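Local coordinates for protein acetylxylan esterase (Geobacillus stearothermophilus, PDB 5BN1) that removes acetyl side groups from the xylose backbone of xylan and xylo-oligosaccharides, working as a doughnut-shaped homooctamer of SGNH-hydrolase (GDSL-family) subunits, at residues G28-L33 against Y40-L45; V94-D99 against K104-Y109; G130-T135 against R205-E210. The protein carries 1 engineered substitution. All coordinates share one frame; numbering follows the deposited sequence.

Contact 1 (G28-L33 against Y40-L45); sequences GSFGAL and YVVGLL
Phe-30 and Leu-33 reach from the loop that precedes helix 37-48 and close on one side of that helix, within the SGNH-hydrolase (GDSL) fold. Val-42 is the shared partner and offers one methyl to each. Its CG1 lies 3.6 Å from Phe-30 CZ, approaching the ring obliquely, and its CG2 lies 3.6 Å from Leu-33 CD1. The valine torsion makes this division possible: CG1 stands anti to the backbone N (chi1 175°), and CG2 is anti to the carbonyl carbon. Phe-30 and Val-42 run alongside each other with their ends pointing opposite ways, whereas Leu-33 crosses Val-42 at about a right angle. The far end of the phenyl ring runs on to the helix backbone at Gly-43.

Further out, Phe-30 also packs on Ala-39 and Gln-46 of the same helix and on Ser-196 of a neighbouring subunit, so the ring lies where loop, helix and subunit boundary meet. On the loop side, the carbonyl O of Leu-33 accepts a hydrogen bond from Asn-58 ND2. No hydrogen bond links the two segments, and their association is largely apolar. At the ring edge, Phe-30 CZ comes 3.5 Å from Gly-43 N, which lies near the ring plane.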
ATOM      1  N   GLY A  28      17.752  10.519  18.149  1.00 32.81           N
ATOM      2  CA  GLY A  28      17.651   9.210  18.794  1.00 40.55           C
ATOM      3  C   GLY A  28      18.111   8.122  17.808  1.00 42.57           C
ATOM      4  O   GLY A  28      18.002   6.938  18.053  1.00 45.65           O
ATOM      5  N   SER A  29      18.631   8.536  16.668  1.00 45.49           N
ATOM      6  CA  SER A  29      19.151   7.584  15.681  1.00 47.05           C
ATOM      7  C   SER A  29      19.462   8.435  14.476  1.00 51.35           C
ATOM      8  O   SER A  29      18.947   9.557  14.335  1.00 40.11           O
ATOM      9  CB  SER A  29      18.134   6.455  15.320  1.00 44.58           C
ATOM     10  OG  SER A  29      17.014   6.976  14.753  1.00 33.39           O
ATOM     11  N   PHE A  30      20.291   7.936  13.574  1.00 45.70           N
ATOM     12  CA  PHE A  30      20.533   8.735  12.354  1.00 37.09           C
ATOM     13  C   PHE A  30      19.344   8.610  11.454  1.00 45.25           C
ATOM     14  O   PHE A  30      19.041   9.550  10.668  1.00 43.41           O
ATOM     15  CB  PHE A  30      21.684   8.029  11.549  1.00 47.39           C
ATOM     16  CG  PHE A  30      23.075   8.452  11.936  1.00 40.31           C
ATOM     17  CD1 PHE A  30      23.502   9.649  11.444  1.00 33.26           C
ATOM     18  CD2 PHE A  30      23.971   7.665  12.774  1.00 36.27           C
ATOM     19  CE1 PHE A  30      24.764  10.145  11.651  1.00 21.65           C
ATOM     20  CE2 PHE A  30      25.348   8.112  12.956  1.00 25.70           C
ATOM     21  CZ  PHE A  30      25.690   9.374  12.468  1.00 39.31           C
ATOM     22  N   GLY A  31      18.690   7.418  11.443  1.00 35.62           N
ATOM     23  CA  GLY A  31      17.516   7.454  10.761  1.00 32.79           C
ATOM     24  C   GLY A  31      16.907   8.737  11.176  1.00 32.82           C
ATOM     25  O   GLY A  31      16.331   9.469  10.338  1.00 31.86           O
ATOM     26  N   ALA A  32      16.923   8.996  12.497  1.00 25.61           N
ATOM     27  CA  ALA A  32      16.134  10.133  12.921  1.00 24.38           C
ATOM     28  C   ALA A  32      16.653  11.514  12.376  1.00 21.68           C
ATOM     29  O   ALA A  32      15.923  12.454  12.436  1.00 23.54           O
ATOM     30  CB  ALA A  32      16.077  10.240  14.456  1.00 27.71           C
ATOM     31  N   LEU A  33      17.922  11.553  12.062  1.00 18.58           N
ATOM     32  CA  LEU A  33      18.638  12.773  11.601  1.00 19.73           C
ATOM     33  C   LEU A  33      18.431  13.056  10.125  1.00 18.31           C
ATOM     34  O   LEU A  33      18.869  14.063   9.621  1.00 17.46           O
ATOM     35  CB  LEU A  33      20.123  12.715  11.870  1.00 20.18           C
ATOM     36  CG  LEU A  33      20.646  12.760  13.344  1.00 21.57           C
ATOM     37  CD1 LEU A  33      22.138  12.698  13.461  1.00 23.10           C
ATOM     38  CD2 LEU A  33      20.017  13.973  14.062  1.00 21.58           C
ATOM     39  N   TYR A  40      25.537  13.477   7.789  1.00 12.03           N
ATOM     40  CA  TYR A  40      26.905  13.347   7.375  1.00 12.86           C
ATOM     41  C   TYR A  40      27.888  14.002   8.353  1.00 12.23           C
ATOM     42  O   TYR A  40      28.960  13.498   8.654  1.00 13.45           O
ATOM     43  CB  TYR A  40      27.162  13.828   5.960  1.00 12.18           C
ATOM     44  CG  TYR A  40      26.373  13.182   4.858  1.00 14.20           C
ATOM     45  CD1 TYR A  40      25.740  12.007   5.072  1.00 14.27           C
ATOM     46  CD2 TYR A  40      26.383  13.707   3.645  1.00 15.57           C
ATOM     47  CE1 TYR A  40      24.962  11.423   4.039  1.00 16.45           C
ATOM     48  CE2 TYR A  40      25.606  13.174   2.593  1.00 15.96           C
ATOM     49  CZ  TYR A  40      24.946  12.046   2.810  1.00 17.46           C
ATOM     50  OH  TYR A  40      24.206  11.421   1.760  1.00 18.85           O
ATOM     51  N   VAL A  41      27.486  15.196   8.844  1.00 14.05           N
ATOM     52  CA  VAL A  41      28.265  15.847   9.866  1.00 14.22           C
ATOM     53  C   VAL A  41      28.405  14.955  11.097  1.00 14.39           C
ATOM     54  O   VAL A  41      29.524  14.792  11.608  1.00 14.58           O
ATOM     55  CB  VAL A  41      27.612  17.239  10.189  1.00 14.11           C
ATOM     56  CG1 VAL A  41      28.130  17.745  11.538  1.00 14.93           C
ATOM     57  CG2 VAL A  41      27.788  18.271   9.064  1.00 14.51           C
ATOM     58  N   VAL A  42      27.310  14.421  11.576  1.00 14.55           N
ATOM     59  CA  VAL A  42      27.306  13.600  12.791  1.00 15.60           C
ATOM     60  C   VAL A  42      28.143  12.351  12.531  1.00 15.25           C
ATOM     61  O   VAL A  42      29.005  11.968  13.314  1.00 18.35           O
ATOM     62  CB  VAL A  42      25.949  13.289  13.263  1.00 17.34           C
ATOM     63  CG1 VAL A  42      25.979  12.310  14.466  1.00 22.58           C
ATOM     64  CG2 VAL A  42      25.234  14.602  13.600  1.00 19.74           C
ATOM     65  N   GLY A  43      27.960  11.770  11.348  1.00 14.05           N
ATOM     66  CA  GLY A  43      28.733  10.577  11.101  1.00 15.46           C
ATOM     67  C   GLY A  43      30.158  10.759  10.941  1.00 14.31           C
ATOM     68  O   GLY A  43      30.983   9.875  11.367  1.00 16.08           O
ATOM     69  N   LEU A  44      30.660  11.812  10.244  1.00 13.89           N
ATOM     70  CA  LEU A  44      32.043  12.146  10.107  1.00 15.56           C
ATOM     71  C   LEU A  44      32.685  12.455  11.513  1.00 17.26           C
ATOM     72  O   LEU A  44      33.807  12.052  11.802  1.00 17.85           O
ATOM     73  CB  LEU A  44      32.275  13.304   9.159  1.00 15.45           C
ATOM     74  CG  LEU A  44      32.193  12.893   7.644  1.00 17.68           C
ATOM     75  CD1 LEU A  44      31.925  14.057   6.780  1.00 16.58           C
ATOM     76  CD2 LEU A  44      33.541  12.182   7.310  1.00 20.40           C
ATOM     77  N   LEU A  45      31.927  13.183  12.311  1.00 15.88           N
ATOM     78  CA  LEU A  45      32.487  13.497  13.680  1.00 18.24           C
ATOM     79  C   LEU A  45      32.602  12.210  14.525  1.00 19.15           C
ATOM     80  O   LEU A  45      33.672  12.079  15.205  1.00 20.20           O
ATOM     81  CB  LEU A  45      31.602  14.572  14.371  1.00 18.45           C
ATOM     82  CG  LEU A  45      31.707  15.995  13.914  1.00 20.41           C
ATOM     83  CD1 LEU A  45      30.563  16.749  14.490  1.00 19.67           C
ATOM     84  CD2 LEU A  45      33.084  16.557  14.244  1.00 20.29           C
TER

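Contact 2 (V94-D99 against K104-Y109); sequences VWRQYD and KEKHVY
Gln-97 and His-107 form the tight part of this contact, where the end of helix 91-99 meets the connection leading to helix 110-124. Gln-97 CA sits over one imidazole face, 3.6 Å from the centroid of the His-107 ring, as a CH-pi contact only 14° off the normal. Lys-104 CA lies over the opposite face, so the ring is sandwiched between backbone carbons. Its rotation is fixed at both nitrogens: His-107 ND1 is 2.6 Å from Tyr-109 OH in a hydrogen bond, and NE2 bonds to the carbonyl O of Leu-100. The Gln-97 amide stands steeply to the Tyr-109 ring (74°), with OE1 at the ring edge, while NE2 is held by Asp-93 O and Tyr-154 OH.

Toward Lys-106 the packing is looser, with Arg-96 CD 4.1 Å from Lys-106 CE. Bends at chi2 and chi3 carry the Arg-96 guanidinium away to grip Asp-99 side-on: Arg-96 NE lies 2.8 Å from Asp-99 OD1, using that oxygen's syn lone pair, and NH1 bonds to OD2. Arg-96 NH2 bonds to Asn-92 OD1, Asn-92 being one of two inferred transition-state stabilisers. Asp-99, whose OD2 also accepts from Trp-190 NE1 of a neighbouring subunit, therefore probably positions the arginine as a second-shell support of the oxyanion-hole asparagine.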
ATOM      1  N   VAL A  94      13.509  33.263  -0.773  1.00 10.95           N
ATOM      2  CA  VAL A  94      13.888  33.667  -2.075  1.00 10.77           C
ATOM      3  C   VAL A  94      13.063  32.921  -3.139  1.00 11.17           C
ATOM      4  O   VAL A  94      12.544  33.517  -4.063  1.00 11.47           O
ATOM      5  CB  VAL A  94      15.381  33.505  -2.298  1.00 10.32           C
ATOM      6  CG1 VAL A  94      15.755  33.804  -3.690  1.00 11.39           C
ATOM      7  CG2 VAL A  94      16.156  34.431  -1.315  1.00 10.84           C
ATOM      8  N   TRP A  95      13.138  31.598  -3.086  1.00 11.01           N
ATOM      9  CA  TRP A  95      12.604  30.776  -4.211  1.00 12.38           C
ATOM     10  C   TRP A  95      11.178  31.126  -4.529  1.00 10.73           C
ATOM     11  O   TRP A  95      10.832  31.193  -5.700  1.00 12.02           O
ATOM     12  CB  TRP A  95      12.742  29.313  -3.861  1.00 12.02           C
ATOM     13  CG  TRP A  95      12.787  28.354  -5.028  1.00 11.71           C
ATOM     14  CD1 TRP A  95      12.891  28.636  -6.348  1.00 11.88           C
ATOM     15  CD2 TRP A  95      13.020  26.938  -4.888  1.00 11.59           C
ATOM     16  NE1 TRP A  95      13.031  27.457  -7.085  1.00 13.65           N
ATOM     17  CE2 TRP A  95      13.123  26.409  -6.203  1.00 12.35           C
ATOM     18  CE3 TRP A  95      13.034  26.100  -3.805  1.00 13.28           C
ATOM     19  CZ2 TRP A  95      13.386  25.028  -6.396  1.00 12.48           C
ATOM     20  CZ3 TRP A  95      13.216  24.745  -3.998  1.00 15.63           C
ATOM     21  CH2 TRP A  95      13.394  24.254  -5.307  1.00 14.85           C
ATOM     22  N   ARG A  96      10.343  31.291  -3.518  1.00 11.96           N
ATOM     23  CA  ARG A  96       8.956  31.664  -3.763  1.00 12.02           C
ATOM     24  C   ARG A  96       8.733  32.848  -4.639  1.00 12.42           C
ATOM     25  O   ARG A  96       7.756  32.975  -5.395  1.00 13.10           O
ATOM     26  CB  ARG A  96       8.143  31.716  -2.478  1.00 11.33           C
ATOM     27  CG  ARG A  96       8.031  30.466  -1.675  1.00 13.74           C
ATOM     28  CD  ARG A  96       7.258  29.323  -2.337  1.00 13.57           C
ATOM     29  NE  ARG A  96       8.164  28.566  -3.203  1.00 14.64           N
ATOM     30  CZ  ARG A  96       9.055  27.680  -2.787  1.00 15.59           C
ATOM     31  NH1 ARG A  96       9.836  27.058  -3.695  1.00 15.48           N
ATOM     32  NH2 ARG A  96       9.289  27.447  -1.496  1.00 16.28           N
ATOM     33  N   GLN A  97       9.634  33.838  -4.509  1.00 11.62           N
ATOM     34  CA  GLN A  97       9.590  35.032  -5.311  1.00 11.19           C
ATOM     35  C   GLN A  97       9.697  34.789  -6.816  1.00 13.52           C
ATOM     36  O   GLN A  97       9.311  35.562  -7.655  1.00 14.90           O
ATOM     37  CB  GLN A  97      10.645  36.074  -4.888  1.00 11.41           C
ATOM     38  CG  GLN A  97      10.587  36.429  -3.423  1.00 11.52           C
ATOM     39  CD  GLN A  97      11.662  37.346  -2.947  1.00 11.95           C
ATOM     40  OE1 GLN A  97      11.969  38.375  -3.661  1.00 15.49           O
ATOM     41  NE2 GLN A  97      12.221  37.082  -1.791  1.00 12.56           N
ATOM     42  N   TYR A  98      10.416  33.668  -7.129  1.00 13.69           N
ATOM     43  CA  TYR A  98      10.697  33.253  -8.483  1.00 13.45           C
ATOM     44  C   TYR A  98       9.820  32.090  -8.986  1.00 12.64           C
ATOM     45  O   TYR A  98       9.503  32.152 -10.197  1.00 14.54           O
ATOM     46  CB  TYR A  98      12.224  32.864  -8.567  1.00 12.41           C
ATOM     47  CG  TYR A  98      13.088  34.119  -8.403  1.00 11.05           C
ATOM     48  CD1 TYR A  98      13.252  34.974  -9.445  1.00 13.50           C
ATOM     49  CD2 TYR A  98      13.717  34.403  -7.193  1.00 11.78           C
ATOM     50  CE1 TYR A  98      13.981  36.156  -9.337  1.00 14.10           C
ATOM     51  CE2 TYR A  98      14.407  35.570  -7.064  1.00 12.87           C
ATOM     52  CZ  TYR A  98      14.531  36.405  -8.105  1.00 15.34           C
ATOM     53  OH  TYR A  98      15.216  37.641  -8.028  1.00 17.27           O
ATOM     54  N   ASP A  99       9.427  31.169  -8.139  1.00 12.25           N
ATOM     55  CA  ASP A  99       8.563  30.034  -8.588  1.00 12.50           C
ATOM     56  C   ASP A  99       7.117  30.334  -8.483  1.00 13.96           C
ATOM     57  O   ASP A  99       6.308  29.712  -9.250  1.00 15.85           O
ATOM     58  CB  ASP A  99       9.002  28.704  -8.108  1.00 13.55           C
ATOM     59  CG  ASP A  99       8.665  28.367  -6.695  1.00 13.96           C
ATOM     60  OD1 ASP A  99       8.222  29.320  -5.941  1.00 13.07           O
ATOM     61  OD2 ASP A  99       8.748  27.186  -6.272  1.00 14.58           O
ATOM     62  N   LYS A 104       2.332  36.784  -3.486  1.00 19.61           N
ATOM     63  CA  LYS A 104       3.277  37.615  -2.680  1.00 20.77           C
ATOM     64  C   LYS A 104       3.266  37.308  -1.211  1.00 20.28           C
ATOM     65  O   LYS A 104       4.297  37.491  -0.490  1.00 19.45           O
ATOM     66  CB  LYS A 104       3.077  39.117  -2.917  1.00 20.74           C
ATOM     67  CG  LYS A 104       3.302  39.485  -4.395  1.00 28.93           C
ATOM     68  CD  LYS A 104       3.069  40.935  -4.751  1.00 42.19           C
ATOM     69  CE  LYS A 104       3.238  41.121  -6.294  1.00 48.41           C
ATOM     70  NZ  LYS A 104       4.168  40.148  -7.016  1.00 50.41           N
ATOM     71  N   GLU A 105       2.152  36.864  -0.668  1.00 22.09           N
ATOM     72  CA  GLU A 105       2.133  36.420   0.717  1.00 23.82           C
ATOM     73  C   GLU A 105       3.017  35.238   1.083  1.00 23.75           C
ATOM     74  O   GLU A 105       3.363  35.066   2.268  1.00 26.41           O
ATOM     75  CB  GLU A 105       0.658  36.100   1.144  1.00 37.26           C
ATOM     76  CG  GLU A 105       0.032  34.785   0.556  1.00 40.55           C
ATOM     77  CD  GLU A 105      -0.234  34.691  -1.022  1.00 46.87           C
ATOM     78  OE1 GLU A 105      -0.190  35.688  -1.854  1.00 37.41           O
ATOM     79  OE2 GLU A 105      -0.516  33.532  -1.463  1.00 49.60           O
ATOM     80  N   LYS A 106       3.463  34.410   0.124  1.00 18.28           N
ATOM     81  CA  LYS A 106       4.405  33.380   0.387  1.00 20.85           C
ATOM     82  C   LYS A 106       5.900  33.816   0.341  1.00 16.52           C
ATOM     83  O   LYS A 106       6.798  32.986   0.686  1.00 17.65           O
ATOM     84  CB  LYS A 106       4.279  32.309  -0.707  1.00 24.27           C
ATOM     85  CG  LYS A 106       2.885  31.637  -0.649  1.00 30.08           C
ATOM     86  CD  LYS A 106       3.009  30.418  -1.564  1.00 39.05           C
ATOM     87  CE  LYS A 106       3.496  29.152  -0.802  1.00 52.15           C
ATOM     88  NZ  LYS A 106       2.369  28.182  -0.710  1.00 59.86           N
ATOM     89  N   HIS A 107       6.080  35.053  -0.121  1.00 17.01           N
ATOM     90  CA  HIS A 107       7.434  35.659  -0.293  1.00 14.48           C
ATOM     91  C   HIS A 107       7.854  36.165   1.081  1.00 15.08           C
ATOM     92  O   HIS A 107       7.067  36.687   1.779  1.00 16.85           O
ATOM     93  CB  HIS A 107       7.433  36.800  -1.241  1.00 14.44           C
ATOM     94  CG  HIS A 107       6.940  36.469  -2.634  1.00 13.91           C
ATOM     95  ND1 HIS A 107       6.810  37.395  -3.613  1.00 15.62           N
ATOM     96  CD2 HIS A 107       6.552  35.265  -3.179  1.00 14.31           C
ATOM     97  CE1 HIS A 107       6.330  36.827  -4.714  1.00 16.24           C
ATOM     98  NE2 HIS A 107       6.198  35.554  -4.468  1.00 13.88           N
ATOM     99  N   VAL A 108       9.110  36.010   1.392  1.00 12.88           N
ATOM    100  CA  VAL A 108       9.693  36.699   2.573  1.00 12.36           C
ATOM    101  C   VAL A 108      10.770  37.578   2.008  1.00 13.76           C
ATOM    102  O   VAL A 108      11.865  37.149   1.653  1.00 12.82           O
ATOM    103  CB  VAL A 108      10.235  35.704   3.600  1.00 13.09           C
ATOM    104  CG1 VAL A 108      10.909  36.445   4.733  1.00 13.52           C
ATOM    105  CG2 VAL A 108       9.186  34.811   4.138  1.00 15.25           C
ATOM    106  N   TYR A 109      10.502  38.890   1.875  1.00 13.42           N
ATOM    107  CA  TYR A 109      11.329  39.913   1.276  1.00 12.42           C
ATOM    108  C   TYR A 109      12.443  40.282   2.282  1.00 10.42           C
ATOM    109  O   TYR A 109      12.340  39.872   3.445  1.00 12.17           O
ATOM    110  CB  TYR A 109      10.480  41.116   0.894  1.00 12.29           C
ATOM    111  CG  TYR A 109       9.482  40.795  -0.203  1.00 12.81           C
ATOM    112  CD1 TYR A 109       9.894  40.324  -1.428  1.00 14.57           C
ATOM    113  CD2 TYR A 109       8.109  41.083  -0.011  1.00 14.62           C
ATOM    114  CE1 TYR A 109       8.964  40.011  -2.397  1.00 14.54           C
ATOM    115  CE2 TYR A 109       7.177  40.668  -0.975  1.00 15.80           C
ATOM    116  CZ  TYR A 109       7.627  40.237  -2.152  1.00 15.12           C
ATOM    117  OH  TYR A 109       6.721  39.952  -3.183  1.00 19.57           O
TER

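Contact 3 (G130-T135 against R205-E210); sequences GIILMT and RAFLRE
Phe-207, Ile-132 and Met-134 make this buried contact, in which helix 197-211 packs across strand 130-134 of the parallel beta-sheet in the alpha/beta SGNH-hydrolase fold. Phe-207 contributes most of the helix side. With CG anti to the backbone N (chi1 -179°), its ring extends from the helix toward the sheet, although its CB bond does not point straight at the strand. The two strand residues are next but one in sequence, so both side chains emerge on the sheet face turned to the helix.

Ile-132 meets the outer end of the ring with two branches: CG2 lies 4.0 Å from Phe-207 CE2, and CD1 is just as far from Phe-207 CZ. The two side chains cross at about a right angle, CG2 approaching obliquely. Met-134 takes the part of the ring nearer its root. Its sulfur makes a Met-aromatic contact, with SD 5.2 Å from the Phe-207 ring centroid and 71° off the normal, an oblique approach.

Other parts of the core complete this setting. Phe-207 meets the ring of Phe-11 from strand 8-13 and touches Ser-86 of strand 84-88 and Val-41 of helix 37-48, while Ile-132 also packs on Trp-84 and Val-170 from the flanking strands. Glu-210, one turn along the helix, fastens to strand 168-170 by OE2, which accepts from Phe-169 N. No hydrogen bond joins the two segments. At the sulfur, the closest approach is Met-134 SD to Phe-207 CD2, 3.9 Å.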
ATOM      1  N   GLY A 130      26.575  28.840  21.598  1.00 19.85           N
ATOM      2  CA  GLY A 130      26.970  29.451  20.423  1.00 18.83           C
ATOM      3  C   GLY A 130      25.903  29.210  19.269  1.00 16.94           C
ATOM      4  O   GLY A 130      25.047  28.374  19.459  1.00 18.56           O
ATOM      5  N   ILE A 131      26.076  30.001  18.232  1.00 18.20           N
ATOM      6  CA  ILE A 131      25.165  29.954  17.058  1.00 18.36           C
ATOM      7  C   ILE A 131      26.030  29.847  15.881  1.00 17.25           C
ATOM      8  O   ILE A 131      27.046  30.511  15.682  1.00 17.86           O
ATOM      9  CB  ILE A 131      24.301  31.205  17.006  1.00 17.99           C
ATOM     10  CG1 ILE A 131      23.313  31.161  18.170  1.00 21.98           C
ATOM     11  CG2 ILE A 131      23.557  31.280  15.638  1.00 19.93           C
ATOM     12  CD1 ILE A 131      22.495  32.431  18.304  1.00 24.86           C
ATOM     13  N   ILE A 132      25.597  28.964  14.893  1.00 14.66           N
ATOM     14  CA  ILE A 132      26.233  28.884  13.654  1.00 14.48           C
ATOM     15  C   ILE A 132      25.253  29.280  12.526  1.00 15.51           C
ATOM     16  O   ILE A 132      24.187  28.717  12.479  1.00 17.02           O
ATOM     17  CB  ILE A 132      26.684  27.409  13.280  1.00 15.95           C
ATOM     18  CG1 ILE A 132      27.550  26.842  14.429  1.00 18.68           C
ATOM     19  CG2 ILE A 132      27.485  27.419  12.008  1.00 17.41           C
ATOM     20  CD1 ILE A 132      27.040  25.649  15.125  1.00 23.27           C
ATOM     21  N   LEU A 133      25.545  30.366  11.825  1.00 14.43           N
ATOM     22  CA  LEU A 133      24.692  30.850  10.760  1.00 15.07           C
ATOM     23  C   LEU A 133      25.301  30.380   9.489  1.00 13.62           C
ATOM     24  O   LEU A 133      26.345  30.733   9.015  1.00 14.79           O
ATOM     25  CB  LEU A 133      24.679  32.426  10.784  1.00 15.75           C
ATOM     26  CG  LEU A 133      23.817  32.852  11.931  1.00 16.70           C
ATOM     27  CD1 LEU A 133      24.003  34.373  12.078  1.00 18.81           C
ATOM     28  CD2 LEU A 133      22.365  32.662  11.696  1.00 24.47           C
ATOM     29  N   MET A 134      24.460  29.544   8.775  1.00 14.41           N
ATOM     30  CA  MET A 134      24.824  29.142   7.455  1.00 15.05           C
ATOM     31  C   MET A 134      24.019  29.880   6.428  1.00 12.27           C
ATOM     32  O   MET A 134      22.840  30.048   6.558  1.00 14.20           O
ATOM     33  CB  MET A 134      24.445  27.641   7.283  1.00 14.69           C
ATOM     34  CG  MET A 134      25.054  26.717   8.299  1.00 14.62           C
ATOM     35  SD  MET A 134      24.546  24.890   8.172  1.00 17.15           S
ATOM     36  CE  MET A 134      25.338  24.530   6.621  1.00 20.02           C
ATOM     37  N   THR A 135      24.660  30.329   5.402  1.00 11.92           N
ATOM     38  CA  THR A 135      23.965  31.083   4.327  1.00 11.61           C
ATOM     39  C   THR A 135      23.017  30.120   3.595  1.00 11.90           C
ATOM     40  O   THR A 135      23.319  28.905   3.557  1.00 11.70           O
ATOM     41  CB  THR A 135      24.852  31.712   3.253  1.00 13.29           C
ATOM     42  OG1 THR A 135      25.660  30.732   2.548  1.00 13.32           O
ATOM     43  CG2 THR A 135      25.883  32.661   3.920  1.00 14.17           C
ATOM     44  N   ARG A 205      31.089  19.366   4.666  1.00 13.71           N
ATOM     45  CA  ARG A 205      32.465  19.759   4.697  1.00 13.29           C
ATOM     46  C   ARG A 205      32.584  21.267   5.078  1.00 15.38           C
ATOM     47  O   ARG A 205      33.422  21.605   5.915  1.00 15.60           O
ATOM     48  CB  ARG A 205      33.062  19.537   3.316  1.00 14.49           C
ATOM     49  CG  ARG A 205      34.478  19.987   3.224  1.00 16.57           C
ATOM     50  CD  ARG A 205      35.056  19.809   1.833  1.00 17.79           C
ATOM     51  NE  ARG A 205      36.488  20.085   1.796  1.00 19.55           N
ATOM     52  CZ  ARG A 205      37.113  20.642   0.773  1.00 23.05           C
ATOM     53  NH1 ARG A 205      36.495  20.915  -0.328  1.00 22.88           N
ATOM     54  NH2 ARG A 205      38.441  20.869   0.840  1.00 24.55           N
ATOM     55  N   ALA A 206      31.677  22.066   4.546  1.00 14.97           N
ATOM     56  CA  ALA A 206      31.726  23.530   4.937  1.00 14.31           C
ATOM     57  C   ALA A 206      31.356  23.719   6.348  1.00 14.18           C
ATOM     58  O   ALA A 206      32.035  24.585   7.059  1.00 15.82           O
ATOM     59  CB  ALA A 206      30.839  24.301   3.993  1.00 15.41           C
ATOM     60  N   PHE A 207      30.372  23.051   6.890  1.00 12.79           N
ATOM     61  CA  PHE A 207      29.985  23.107   8.294  1.00 13.51           C
ATOM     62  C   PHE A 207      31.169  22.698   9.161  1.00 15.92           C
ATOM     63  O   PHE A 207      31.529  23.405  10.146  1.00 16.52           O
ATOM     64  CB  PHE A 207      28.751  22.351   8.562  1.00 15.18           C
ATOM     65  CG  PHE A 207      28.334  22.414   9.979  1.00 14.96           C
ATOM     66  CD1 PHE A 207      28.824  21.527  10.928  1.00 15.26           C
ATOM     67  CD2 PHE A 207      27.426  23.399  10.387  1.00 13.91           C
ATOM     68  CE1 PHE A 207      28.445  21.619  12.247  1.00 15.89           C
ATOM     69  CE2 PHE A 207      27.043  23.479  11.707  1.00 16.77           C
ATOM     70  CZ  PHE A 207      27.551  22.578  12.631  1.00 17.09           C
ATOM     71  N   LEU A 208      31.702  21.504   8.863  1.00 14.38           N
ATOM     72  CA  LEU A 208      32.771  20.983   9.671  1.00 15.63           C
ATOM     73  C   LEU A 208      33.975  21.900   9.737  1.00 16.87           C
ATOM     74  O   LEU A 208      34.581  22.072  10.855  1.00 18.31           O
ATOM     75  CB  LEU A 208      33.143  19.560   9.170  1.00 14.69           C
ATOM     76  CG  LEU A 208      32.121  18.471   9.485  1.00 15.40           C
ATOM     77  CD1 LEU A 208      32.342  17.227   8.673  1.00 15.63           C
ATOM     78  CD2 LEU A 208      32.047  18.103  10.965  1.00 17.57           C
ATOM     79  N   ARG A 209      34.326  22.503   8.638  1.00 16.02           N
ATOM     80  CA  ARG A 209      35.470  23.407   8.559  1.00 16.85           C
ATOM     81  C   ARG A 209      35.266  24.514   9.596  1.00 20.56           C
ATOM     82  O   ARG A 209      36.157  24.870  10.402  1.00 18.63           O
ATOM     83  CB  ARG A 209      35.633  23.904   7.185  1.00 20.04           C
ATOM     84  CG  ARG A 209      36.790  24.913   7.074  1.00 22.55           C
ATOM     85  CD  ARG A 209      36.706  25.626   5.771  1.00 25.17           C
ATOM     86  NE  ARG A 209      37.879  26.309   5.304  1.00 35.75           N
ATOM     87  CZ  ARG A 209      37.894  27.129   4.240  1.00 52.24           C
ATOM     88  NH1 ARG A 209      36.769  27.364   3.514  1.00 47.68           N
ATOM     89  NH2 ARG A 209      39.047  27.713   3.873  1.00 58.32           N
ATOM     90  N   GLU A 210      34.056  25.086   9.632  1.00 16.17           N
ATOM     91  CA  GLU A 210      33.803  26.239  10.521  1.00 18.95           C
ATOM     92  C   GLU A 210      33.801  25.857  11.995  1.00 21.57           C
ATOM     93  O   GLU A 210      34.178  26.729  12.857  1.00 21.67           O
ATOM     94  CB  GLU A 210      32.491  26.899  10.145  1.00 18.80           C
ATOM     95  CG  GLU A 210      32.139  28.132  10.985  1.00 21.35           C
ATOM     96  CD  GLU A 210      33.068  29.325  10.780  1.00 22.03           C
ATOM     97  OE1 GLU A 210      34.029  29.314   9.932  1.00 21.08           O
ATOM     98  OE2 GLU A 210      32.732  30.363  11.521  1.00 21.78           O
TER

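In the fold
Contact 3 is the core contact, about 8 Å from the chain centre by its own centre, while contacts 1 and 2 lie farther out, on opposite sides of that centre, and both border other subunits. Contacts 1 and 3 adjoin: helix 37-48 turns Val-42 to its preceding loop and Val-41, Leu-44 and Leu-45 to Phe-207 and Leu-208 of helix 197-211, with Leu-45 CG 3.6 Å from Leu-208 CD2. Both are essentially apolar. Contact 2 touches neither, its nearest atoms being about 9 Å from contact 3. It alone is rich in polar and charged side chains, fitting its place beside the inferred oxyanion-hole residues. Contacts 1 and 2 join neighbouring pieces of chain; contact 3 bridges distant ones.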